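Local coordinates for Ca(2+)/H(+) antiporter ChaA (Bacillus subtilis subsp. subtilis, PDB 4KJR), which extrudes calcium from the cell in exchange for external protons and works as a homotrimer in the membrane, at residues N2-V13 with V35-R46; W237-I245 with Y341-L351. The protein carries 2 engineered substitutions. One frame throughout, in Å; residues are numbered along the deposited sequence.

Contact 1. Residues N2-V13 with V35-R46; sequences NRIFFILVAAGV and VTIIALASYMGR
V35 meets L8 at the start of the pairing. Its CG1 lies 3.9 Å from L8 CD2, and the two side chains cross at about a right angle. T36 follows as a knob in a hole made by L8, V9, G12 and V13. The methyl CG2 enters this hole, at a modelled distance from G12 too short to be trusted. The hydroxyl OG1 turns back to its own helix and bonds to the carbonyl of Y33. One turn on, A39 puts its methyl between two side chains. A39 CB is 3.7 Å from L8 CB, and V9 CG2 lies on it too. V9 CG2 also reaches the end of L40. This is packing between consecutive helices, 3-22 and 26-53, both predicted to span the membrane in this CaCA-family exchanger. The short segments run at 126° to each other, nearer antiparallel than parallel, with axes 8.3 Å apart at closest. S42 then faces F5: its OG stands 3.3 Å from F5 CD1. Y43 CG lies anti to its carbonyl carbon (chi1 -83°), and the ring extends to the first helix. There Y43 CE2 comes within 3.6 Å of V9 CG2, while the carbonyl oxygen of F5 lies at the ring edge. Y43 OH sits over the centre of the F6 ring, 3.1 Å above its plane. The edge of Y43 meets the face of F6, with planes at 83°. R46 closes the series with a chain extended from CG to NE. Its guanidinium carbon stands over the F5 face in a cation-pi pair, the group steeply tilted to the ring, with CZ 4.8 Å from its centroid. N2 OD1 comes over a face of the same guanidinium, near NH1, at an angle too poor for a hydrogen bond.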
loop_
_atom_site.group_PDB
_atom_site.type_symbol
_atom_site.label_atom_id
_atom_site.label_comp_id
_atom_site.label_asym_id
_atom_site.label_seq_id
_atom_site.Cartn_x
_atom_site.Cartn_y
_atom_site.Cartn_z
ATOM N N ASN A 2 -8.256 -28.268 26.957
ATOM C CA ASN A 2 -8.298 -29.754 26.825
ATOM C C ASN A 2 -9.689 -30.327 27.066
ATOM O O ASN A 2 -10.234 -31.023 26.206
ATOM C CB ASN A 2 -7.292 -30.415 27.775
ATOM C CG ASN A 2 -5.854 -30.247 27.320
ATOM O OD1 ASN A 2 -5.576 -30.110 26.126
ATOM N ND2 ASN A 2 -4.929 -30.266 28.275
ATOM N N ARG A 3 -10.252 -30.017 28.235
ATOM C CA ARG A 3 -11.550 -30.534 28.683
ATOM C C ARG A 3 -12.634 -30.449 27.605
ATOM O O ARG A 3 -13.240 -31.462 27.243
ATOM C CB ARG A 3 -12.015 -29.796 29.949
ATOM C CG ARG A 3 -11.100 -29.946 31.159
ATOM C CD ARG A 3 -11.452 -28.942 32.252
ATOM N NE ARG A 3 -10.664 -29.140 33.470
ATOM C CZ ARG A 3 -10.715 -28.356 34.545
ATOM N NH1 ARG A 3 -11.519 -27.299 34.574
ATOM N NH2 ARG A 3 -9.956 -28.628 35.599
ATOM N N ILE A 4 -12.859 -29.237 27.096
ATOM C CA ILE A 4 -13.891 -28.979 26.089
ATOM C C ILE A 4 -13.605 -29.761 24.806
ATOM O O ILE A 4 -14.514 -30.329 24.201
ATOM C CB ILE A 4 -14.009 -27.466 25.756
ATOM C CG1 ILE A 4 -13.906 -26.590 27.022
ATOM C CG2 ILE A 4 -15.280 -27.175 24.960
ATOM C CD1 ILE A 4 -15.077 -26.676 27.982
ATOM N N PHE A 5 -12.334 -29.799 24.415
ATOM C CA PHE A 5 -11.917 -30.400 23.150
ATOM C C PHE A 5 -12.146 -31.908 23.106
ATOM O O PHE A 5 -12.501 -32.451 22.057
ATOM C CB PHE A 5 -10.456 -30.050 22.850
ATOM C CG PHE A 5 -10.186 -28.570 22.830
ATOM C CD1 PHE A 5 -10.402 -27.825 21.675
ATOM C CD2 PHE A 5 -9.733 -27.916 23.974
ATOM C CE1 PHE A 5 -10.163 -26.458 21.658
ATOM C CE2 PHE A 5 -9.492 -26.549 23.963
ATOM C CZ PHE A 5 -9.707 -25.820 22.802
ATOM N N PHE A 6 -11.954 -32.572 24.246
ATOM C CA PHE A 6 -12.235 -34.004 24.363
ATOM C C PHE A 6 -13.707 -34.303 24.073
ATOM O O PHE A 6 -14.024 -35.238 23.332
ATOM C CB PHE A 6 -11.861 -34.524 25.753
ATOM C CG PHE A 6 -10.400 -34.842 25.917
ATOM C CD1 PHE A 6 -9.892 -36.077 25.519
ATOM C CD2 PHE A 6 -9.533 -33.917 26.492
ATOM C CE1 PHE A 6 -8.544 -36.375 25.680
ATOM C CE2 PHE A 6 -8.185 -34.208 26.655
ATOM C CZ PHE A 6 -7.689 -35.440 26.248
ATOM N N ILE A 7 -14.590 -33.490 24.654
ATOM C CA ILE A 7 -16.037 -33.616 24.478
ATOM C C ILE A 7 -16.427 -33.521 23.001
ATOM O O ILE A 7 -17.236 -34.313 22.514
ATOM C CB ILE A 7 -16.802 -32.545 25.293
ATOM C CG1 ILE A 7 -16.336 -32.550 26.754
ATOM C CG2 ILE A 7 -18.309 -32.764 25.203
ATOM C CD1 ILE A 7 -16.655 -31.284 27.525
ATOM N N LEU A 8 -15.827 -32.566 22.293
ATOM C CA LEU A 8 -16.196 -32.274 20.909
ATOM C C LEU A 8 -15.695 -33.305 19.904
ATOM O O LEU A 8 -16.357 -33.551 18.896
ATOM C CB LEU A 8 -15.744 -30.865 20.513
ATOM C CG LEU A 8 -16.496 -29.684 21.136
ATOM C CD1 LEU A 8 -15.703 -28.399 20.972
ATOM C CD2 LEU A 8 -17.893 -29.535 20.547
ATOM N N VAL A 9 -14.532 -33.899 20.168
ATOM C CA VAL A 9 -14.001 -34.957 19.300
ATOM C C VAL A 9 -14.848 -36.222 19.429
ATOM O O VAL A 9 -15.282 -36.793 18.426
ATOM C CB VAL A 9 -12.515 -35.264 19.600
ATOM C CG1 VAL A 9 -12.072 -36.566 18.938
ATOM C CG2 VAL A 9 -11.638 -34.116 19.131
ATOM N N ALA A 10 -15.091 -36.627 20.675
ATOM C CA ALA A 10 -15.830 -37.844 20.994
ATOM C C ALA A 10 -17.310 -37.774 20.621
ATOM O O ALA A 10 -17.921 -38.798 20.325
ATOM C CB ALA A 10 -15.675 -38.172 22.471
ATOM N N ALA A 11 -17.884 -36.574 20.657
ATOM C CA ALA A 11 -19.296 -36.378 20.325
ATOM C C ALA A 11 -19.469 -36.077 18.846
ATOM O O ALA A 11 -20.471 -36.462 18.236
ATOM C CB ALA A 11 -19.894 -35.255 21.160
ATOM N N GLY A 12 -18.480 -35.394 18.280
ATOM C CA GLY A 12 -18.539 -34.940 16.904
ATOM C C GLY A 12 -18.426 -36.041 15.874
ATOM O O GLY A 12 -19.177 -36.042 14.901
ATOM N N VAL A 13 -17.489 -36.970 16.077
ATOM C CA VAL A 13 -17.244 -38.039 15.096
ATOM C C VAL A 13 -18.424 -39.011 14.896
ATOM O O VAL A 13 -18.782 -39.281 13.749
ATOM C CB VAL A 13 -15.882 -38.767 15.297
ATOM C CG1 VAL A 13 -15.796 -39.462 16.649
ATOM C CG2 VAL A 13 -15.623 -39.756 14.168
ATOM N N VAL A 35 -18.155 -28.305 13.304
ATOM C CA VAL A 35 -17.879 -28.188 14.737
ATOM C C VAL A 35 -16.799 -29.171 15.202
ATOM O O VAL A 35 -15.810 -28.766 15.825
ATOM C CB VAL A 35 -19.178 -28.303 15.580
ATOM C CG1 VAL A 35 -18.963 -29.109 16.853
ATOM C CG2 VAL A 35 -19.711 -26.919 15.917
ATOM N N THR A 36 -16.983 -30.447 14.864
ATOM C CA THR A 36 -15.988 -31.485 15.108
ATOM C C THR A 36 -14.589 -31.068 14.654
ATOM O O THR A 36 -13.616 -31.207 15.407
ATOM C CB THR A 36 -16.326 -32.772 14.333
ATOM O OG1 THR A 36 -17.545 -32.601 13.599
ATOM C CG2 THR A 36 -16.430 -33.949 15.275
ATOM N N ILE A 37 -14.501 -30.560 13.421
ATOM C CA ILE A 37 -13.210 -30.317 12.781
ATOM C C ILE A 37 -12.393 -29.274 13.531
ATOM O O ILE A 37 -11.178 -29.435 13.680
ATOM C CB ILE A 37 -13.317 -29.939 11.288
ATOM C CG1 ILE A 37 -14.419 -30.745 10.592
ATOM C CG2 ILE A 37 -11.977 -30.160 10.597
ATOM C CD1 ILE A 37 -14.579 -30.433 9.116
ATOM N N ILE A 38 -13.051 -28.221 14.014
ATOM C CA ILE A 38 -12.386 -27.283 14.919
ATOM C C ILE A 38 -11.533 -28.100 15.883
ATOM O O ILE A 38 -10.301 -28.025 15.848
ATOM C CB ILE A 38 -13.384 -26.415 15.713
ATOM C CG1 ILE A 38 -14.183 -25.509 14.768
ATOM C CG2 ILE A 38 -12.657 -25.597 16.776
ATOM C CD1 ILE A 38 -15.509 -25.045 15.331
ATOM N N ALA A 39 -12.205 -28.914 16.700
ATOM C CA ALA A 39 -11.558 -29.754 17.709
ATOM C C ALA A 39 -10.533 -30.701 17.098
ATOM O O ALA A 39 -9.459 -30.918 17.670
ATOM C CB ALA A 39 -12.602 -30.534 18.495
ATOM N N LEU A 40 -10.866 -31.250 15.932
ATOM C CA LEU A 40 -9.963 -32.141 15.209
ATOM C C LEU A 40 -8.689 -31.430 14.754
ATOM O O LEU A 40 -7.623 -32.036 14.711
ATOM C CB LEU A 40 -10.681 -32.785 14.021
ATOM C CG LEU A 40 -11.736 -33.846 14.344
ATOM C CD1 LEU A 40 -12.591 -34.147 13.126
ATOM C CD2 LEU A 40 -11.071 -35.114 14.859
ATOM N N ALA A 41 -8.814 -30.144 14.427
ATOM C CA ALA A 41 -7.679 -29.312 14.032
ATOM C C ALA A 41 -6.921 -28.776 15.247
ATOM O O ALA A 41 -5.718 -28.518 15.173
ATOM C CB ALA A 41 -8.143 -28.165 13.147
ATOM N N SER A 42 -7.640 -28.606 16.357
ATOM C CA SER A 42 -7.040 -28.226 17.637
ATOM C C SER A 42 -6.060 -29.301 18.113
ATOM O O SER A 42 -5.013 -28.988 18.683
ATOM C CB SER A 42 -8.128 -27.988 18.685
ATOM O OG SER A 42 -7.560 -27.663 19.944
ATOM N N TYR A 43 -6.413 -30.563 17.875
ATOM C CA TYR A 43 -5.501 -31.678 18.099
ATOM C C TYR A 43 -4.412 -31.725 17.031
ATOM O O TYR A 43 -3.225 -31.801 17.355
ATOM C CB TYR A 43 -6.258 -33.007 18.166
ATOM C CG TYR A 43 -6.846 -33.293 19.527
ATOM C CD1 TYR A 43 -6.058 -33.829 20.549
ATOM C CD2 TYR A 43 -8.184 -33.020 19.799
ATOM C CE1 TYR A 43 -6.590 -34.089 21.804
ATOM C CE2 TYR A 43 -8.727 -33.271 21.051
ATOM C CZ TYR A 43 -7.928 -33.809 22.048
ATOM O OH TYR A 43 -8.465 -34.059 23.289
HETATM N N MSE A 44 -4.821 -31.662 15.765
HETATM C CA MSE A 44 -3.891 -31.618 14.628
HETATM C C MSE A 44 -2.755 -30.668 14.899
HETATM O O MSE A 44 -1.604 -30.964 14.576
HETATM C CB MSE A 44 -4.615 -31.123 13.382
HETATM C CG MSE A 44 -5.376 -32.224 12.657
HETATM SE SE MSE A 44 -4.237 -33.021 11.265
HETATM C CE MSE A 44 -5.611 -33.239 9.874
ATOM N N GLY A 45 -3.080 -29.524 15.501
ATOM C CA GLY A 45 -2.101 -28.490 15.827
ATOM C C GLY A 45 -1.146 -28.856 16.947
ATOM O O GLY A 45 0.057 -28.608 16.844
ATOM N N ARG A 46 -1.686 -29.435 18.018
ATOM C CA ARG A 46 -0.893 -29.867 19.172
ATOM C C ARG A 46 0.032 -31.025 18.810
ATOM O O ARG A 46 1.134 -31.151 19.349
ATOM C CB ARG A 46 -1.807 -30.275 20.327
ATOM C CG ARG A 46 -2.519 -29.120 21.013
ATOM C CD ARG A 46 -3.636 -29.620 21.914
ATOM N NE ARG A 46 -4.249 -28.539 22.684
ATOM C CZ ARG A 46 -5.382 -28.649 23.375
ATOM N NH1 ARG A 46 -6.051 -29.797 23.403
ATOM N NH2 ARG A 46 -5.851 -27.603 24.045
#

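Contact 2. Residues W237-I245 with Y341-L351; sequences WSELFIGVI and YVIMAIGFFLL
F241 and F349 carry the aromatic part of this contact, with W237 as the third ring of the cluster. F349 turns an edge toward the face of F241, with planes at 60°. W237 points an edge at the face of F349, but its indole is poorly ordered and modelled too close to the chain end, so this pair is less certain. With F241 CG anti to its backbone N (chi1 173°), the ring reaches F349, whose CB makes a CH-pi contact 4.0 Å from the ring centroid. With an alanine here, F349 would probably keep W237 but lose the face its CB and ring edge rest on, opening a gap beside F348 and A345. A second CH-pi contact is centred: V244 CG1 stands 3.8 Å from the centroid of F348. Aliphatic packing joins I245 CD1 to A345 CB at 3.5 Å; the Y341 hydroxyl also approaches this isoleucine. The polar share is a weak hydrogen bond from S238 OG to L351 O, whose position is uncertain. The helix segments run nearly antiparallel, at 156°. F348 touches E309 and A312 of helix 307-324, while V244 meets A90 of helix 85-110. F146 of the second subunit packs edge-to-face with F348, at the trimer interface.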
loop_
_atom_site.group_PDB
_atom_site.type_symbol
_atom_site.label_atom_id
_atom_site.label_comp_id
_atom_site.label_asym_id
_atom_site.label_seq_id
_atom_site.Cartn_x
_atom_site.Cartn_y
_atom_site.Cartn_z
ATOM N N TRP A 237 -26.142 -15.649 2.332
ATOM C CA TRP A 237 -25.088 -15.867 1.348
ATOM C C TRP A 237 -23.779 -15.636 2.051
ATOM O O TRP A 237 -23.782 -15.197 3.203
ATOM C CB TRP A 237 -25.265 -14.909 0.160
ATOM C CG TRP A 237 -25.782 -13.526 0.516
ATOM C CD1 TRP A 237 -26.446 -13.135 1.679
ATOM C CD2 TRP A 237 -25.731 -12.311 -0.312
ATOM N NE1 TRP A 237 -26.782 -11.807 1.635
ATOM C CE2 TRP A 237 -26.388 -11.252 0.472
ATOM C CE3 TRP A 237 -25.231 -12.003 -1.571
ATOM C CZ2 TRP A 237 -26.518 -9.956 -0.006
ATOM C CZ3 TRP A 237 -25.359 -10.688 -2.038
ATOM C CH2 TRP A 237 -25.990 -9.692 -1.274
ATOM N N SER A 238 -22.648 -15.942 1.413
ATOM C CA SER A 238 -22.599 -16.552 0.088
ATOM C C SER A 238 -21.649 -17.730 0.022
ATOM O O SER A 238 -20.985 -18.071 1.008
ATOM C CB SER A 238 -22.198 -15.511 -0.959
ATOM O OG SER A 238 -23.184 -14.500 -1.077
ATOM N N GLU A 239 -21.587 -18.353 -1.152
ATOM C CA GLU A 239 -20.690 -19.477 -1.398
ATOM C C GLU A 239 -19.253 -19.093 -1.045
ATOM O O GLU A 239 -18.515 -19.875 -0.456
ATOM C CB GLU A 239 -20.782 -19.906 -2.862
ATOM C CG GLU A 239 -20.399 -21.353 -3.128
ATOM C CD GLU A 239 -19.462 -21.486 -4.315
ATOM O OE1 GLU A 239 -18.291 -21.065 -4.188
ATOM O OE2 GLU A 239 -19.897 -22.004 -5.368
ATOM N N LEU A 240 -18.878 -17.869 -1.402
ATOM C CA LEU A 240 -17.540 -17.344 -1.166
ATOM C C LEU A 240 -17.334 -17.149 0.337
ATOM O O LEU A 240 -16.319 -17.572 0.893
ATOM C CB LEU A 240 -17.328 -16.026 -1.916
ATOM C CG LEU A 240 -17.330 -16.108 -3.444
ATOM C CD1 LEU A 240 -17.257 -14.719 -4.056
ATOM C CD2 LEU A 240 -16.183 -16.977 -3.939
ATOM N N PHE A 241 -18.320 -16.533 0.982
ATOM C CA PHE A 241 -18.351 -16.378 2.431
ATOM C C PHE A 241 -17.974 -17.674 3.177
ATOM O O PHE A 241 -17.091 -17.662 4.046
ATOM C CB PHE A 241 -19.740 -15.871 2.847
ATOM C CG PHE A 241 -19.960 -15.825 4.332
ATOM C CD1 PHE A 241 -21.009 -16.537 4.912
ATOM C CD2 PHE A 241 -19.125 -15.068 5.156
ATOM C CE1 PHE A 241 -21.219 -16.498 6.284
ATOM C CE2 PHE A 241 -19.334 -15.024 6.526
ATOM C CZ PHE A 241 -20.382 -15.742 7.090
ATOM N N ILE A 242 -18.634 -18.780 2.814
ATOM C CA ILE A 242 -18.372 -20.101 3.394
ATOM C C ILE A 242 -16.864 -20.340 3.453
ATOM O O ILE A 242 -16.299 -20.575 4.529
ATOM C CB ILE A 242 -19.054 -21.242 2.585
ATOM C CG1 ILE A 242 -20.582 -21.164 2.681
ATOM C CG2 ILE A 242 -18.593 -22.614 3.057
ATOM C CD1 ILE A 242 -21.313 -22.104 1.732
ATOM N N GLY A 243 -16.225 -20.263 2.287
ATOM C CA GLY A 243 -14.792 -20.466 2.172
ATOM C C GLY A 243 -14.031 -19.482 3.027
ATOM O O GLY A 243 -13.187 -19.888 3.824
ATOM N N VAL A 244 -14.377 -18.197 2.893
ATOM C CA VAL A 244 -13.582 -17.083 3.449
ATOM C C VAL A 244 -13.609 -16.964 4.967
ATOM O O VAL A 244 -12.597 -16.616 5.576
ATOM C CB VAL A 244 -13.992 -15.697 2.898
ATOM C CG1 VAL A 244 -12.805 -14.750 2.967
ATOM C CG2 VAL A 244 -14.505 -15.780 1.472
ATOM N N ILE A 245 -14.766 -17.210 5.574
ATOM C CA ILE A 245 -14.896 -17.039 7.021
ATOM C C ILE A 245 -15.032 -18.374 7.756
ATOM O O ILE A 245 -14.134 -18.749 8.509
ATOM C CB ILE A 245 -16.035 -16.058 7.389
ATOM C CG1 ILE A 245 -15.850 -14.707 6.675
ATOM C CG2 ILE A 245 -16.139 -15.881 8.900
ATOM C CD1 ILE A 245 -14.634 -13.902 7.099
ATOM N N TYR A 341 -10.898 -7.437 11.537
ATOM C CA TYR A 341 -11.284 -8.754 11.047
ATOM C C TYR A 341 -12.798 -8.951 11.018
ATOM O O TYR A 341 -13.348 -9.352 9.986
ATOM C CB TYR A 341 -10.631 -9.862 11.864
ATOM C CG TYR A 341 -11.114 -11.241 11.469
ATOM C CD1 TYR A 341 -12.290 -11.772 12.008
ATOM C CD2 TYR A 341 -10.401 -12.015 10.549
ATOM C CE1 TYR A 341 -12.736 -13.030 11.641
ATOM C CE2 TYR A 341 -10.840 -13.278 10.179
ATOM C CZ TYR A 341 -12.003 -13.778 10.731
ATOM O OH TYR A 341 -12.436 -15.029 10.367
ATOM N N VAL A 342 -13.470 -8.674 12.139
ATOM C CA VAL A 342 -14.928 -8.842 12.207
ATOM C C VAL A 342 -15.659 -7.922 11.209
ATOM O O VAL A 342 -16.716 -8.288 10.680
ATOM C CB VAL A 342 -15.469 -8.737 13.656
ATOM C CG1 VAL A 342 -15.501 -7.298 14.149
ATOM C CG2 VAL A 342 -16.846 -9.366 13.762
ATOM N N ILE A 343 -15.069 -6.753 10.939
ATOM C CA ILE A 343 -15.544 -5.838 9.894
ATOM C C ILE A 343 -15.452 -6.506 8.522
ATOM O O ILE A 343 -16.392 -6.444 7.732
ATOM C CB ILE A 343 -14.758 -4.499 9.913
ATOM C CG1 ILE A 343 -15.336 -3.511 10.939
ATOM C CG2 ILE A 343 -14.776 -3.821 8.549
ATOM C CD1 ILE A 343 -16.119 -4.128 12.083
HETATM N N MSE A 344 -14.330 -7.173 8.258
HETATM C CA MSE A 344 -14.126 -7.864 6.981
HETATM C C MSE A 344 -15.048 -9.043 6.832
HETATM O O MSE A 344 -15.588 -9.275 5.747
HETATM C CB MSE A 344 -12.673 -8.283 6.850
HETATM C CG MSE A 344 -11.867 -7.037 6.515
HETATM SE SE MSE A 344 -10.036 -7.581 6.058
HETATM C CE MSE A 344 -9.087 -6.213 7.115
ATOM N N ALA A 345 -15.246 -9.785 7.922
ATOM C CA ALA A 345 -16.207 -10.892 7.946
ATOM C C ALA A 345 -17.637 -10.460 7.595
ATOM O O ALA A 345 -18.308 -11.127 6.798
ATOM C CB ALA A 345 -16.178 -11.596 9.293
ATOM N N ILE A 346 -18.104 -9.352 8.172
ATOM C CA ILE A 346 -19.462 -8.896 7.869
ATOM C C ILE A 346 -19.583 -8.367 6.436
ATOM O O ILE A 346 -20.615 -8.556 5.786
ATOM C CB ILE A 346 -20.048 -7.926 8.922
ATOM C CG1 ILE A 346 -19.256 -6.617 8.993
ATOM C CG2 ILE A 346 -20.128 -8.615 10.285
ATOM C CD1 ILE A 346 -19.970 -5.504 9.738
ATOM N N GLY A 347 -18.516 -7.744 5.938
ATOM C CA GLY A 347 -18.442 -7.359 4.531
ATOM C C GLY A 347 -18.511 -8.569 3.613
ATOM O O GLY A 347 -19.265 -8.581 2.642
ATOM N N PHE A 348 -17.724 -9.595 3.930
ATOM C CA PHE A 348 -17.701 -10.821 3.138
ATOM C C PHE A 348 -19.030 -11.561 3.161
ATOM O O PHE A 348 -19.350 -12.280 2.223
ATOM C CB PHE A 348 -16.565 -11.751 3.586
ATOM C CG PHE A 348 -15.256 -11.474 2.904
ATOM C CD1 PHE A 348 -15.100 -11.720 1.545
ATOM C CD2 PHE A 348 -14.185 -10.962 3.612
ATOM C CE1 PHE A 348 -13.903 -11.456 0.904
ATOM C CE2 PHE A 348 -12.980 -10.701 2.981
ATOM C CZ PHE A 348 -12.839 -10.945 1.624
ATOM N N PHE A 349 -19.798 -11.375 4.235
ATOM C CA PHE A 349 -21.116 -11.999 4.369
ATOM C C PHE A 349 -22.144 -11.274 3.508
ATOM O O PHE A 349 -22.985 -11.902 2.854
ATOM C CB PHE A 349 -21.548 -12.029 5.838
ATOM C CG PHE A 349 -23.031 -12.208 6.040
ATOM C CD1 PHE A 349 -23.660 -13.395 5.683
ATOM C CD2 PHE A 349 -23.796 -11.197 6.611
ATOM C CE1 PHE A 349 -25.025 -13.559 5.872
ATOM C CE2 PHE A 349 -25.157 -11.354 6.802
ATOM C CZ PHE A 349 -25.772 -12.537 6.435
ATOM N N LEU A 350 -22.050 -9.946 3.504
ATOM C CA LEU A 350 -22.949 -9.097 2.731
ATOM C C LEU A 350 -22.849 -9.327 1.221
ATOM O O LEU A 350 -23.848 -9.240 0.516
ATOM C CB LEU A 350 -22.750 -7.626 3.108
ATOM C CG LEU A 350 -23.703 -7.043 4.168
ATOM C CD1 LEU A 350 -24.168 -8.069 5.193
ATOM C CD2 LEU A 350 -23.112 -5.823 4.867
ATOM N N LEU A 351 -21.655 -9.645 0.732
ATOM C CA LEU A 351 -21.487 -10.049 -0.665
ATOM C C LEU A 351 -22.230 -11.341 -0.989
ATOM O O LEU A 351 -22.521 -11.622 -2.153
ATOM C CB LEU A 351 -20.006 -10.202 -1.020
ATOM C CG LEU A 351 -19.240 -8.914 -1.321
ATOM C CD1 LEU A 351 -17.747 -9.191 -1.373
ATOM C CD2 LEU A 351 -19.720 -8.316 -2.630
#

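Both contacts are partly buried and run from buried residues to exposed ones: N2 and F6 in contact 1, W237 in contact 2. Their centres lie about 17 and 15 Å from the centre of the chain. They share no helix. Contact 1 joins two helices consecutive in sequence; contact 2 joins two far apart in it. Their centres are 25 Å apart and their nearest atoms about 9 Å. A bridge exists: I37 and I38 of helix 26-53 touch V250 of helix 239-256, one side of contact 2. Contact 1 meets no other subunit and ends in an arginine on a phenylalanine ring. Contact 2 borders another subunit and is largely aromatic and aliphatic, engaging no charged side chain.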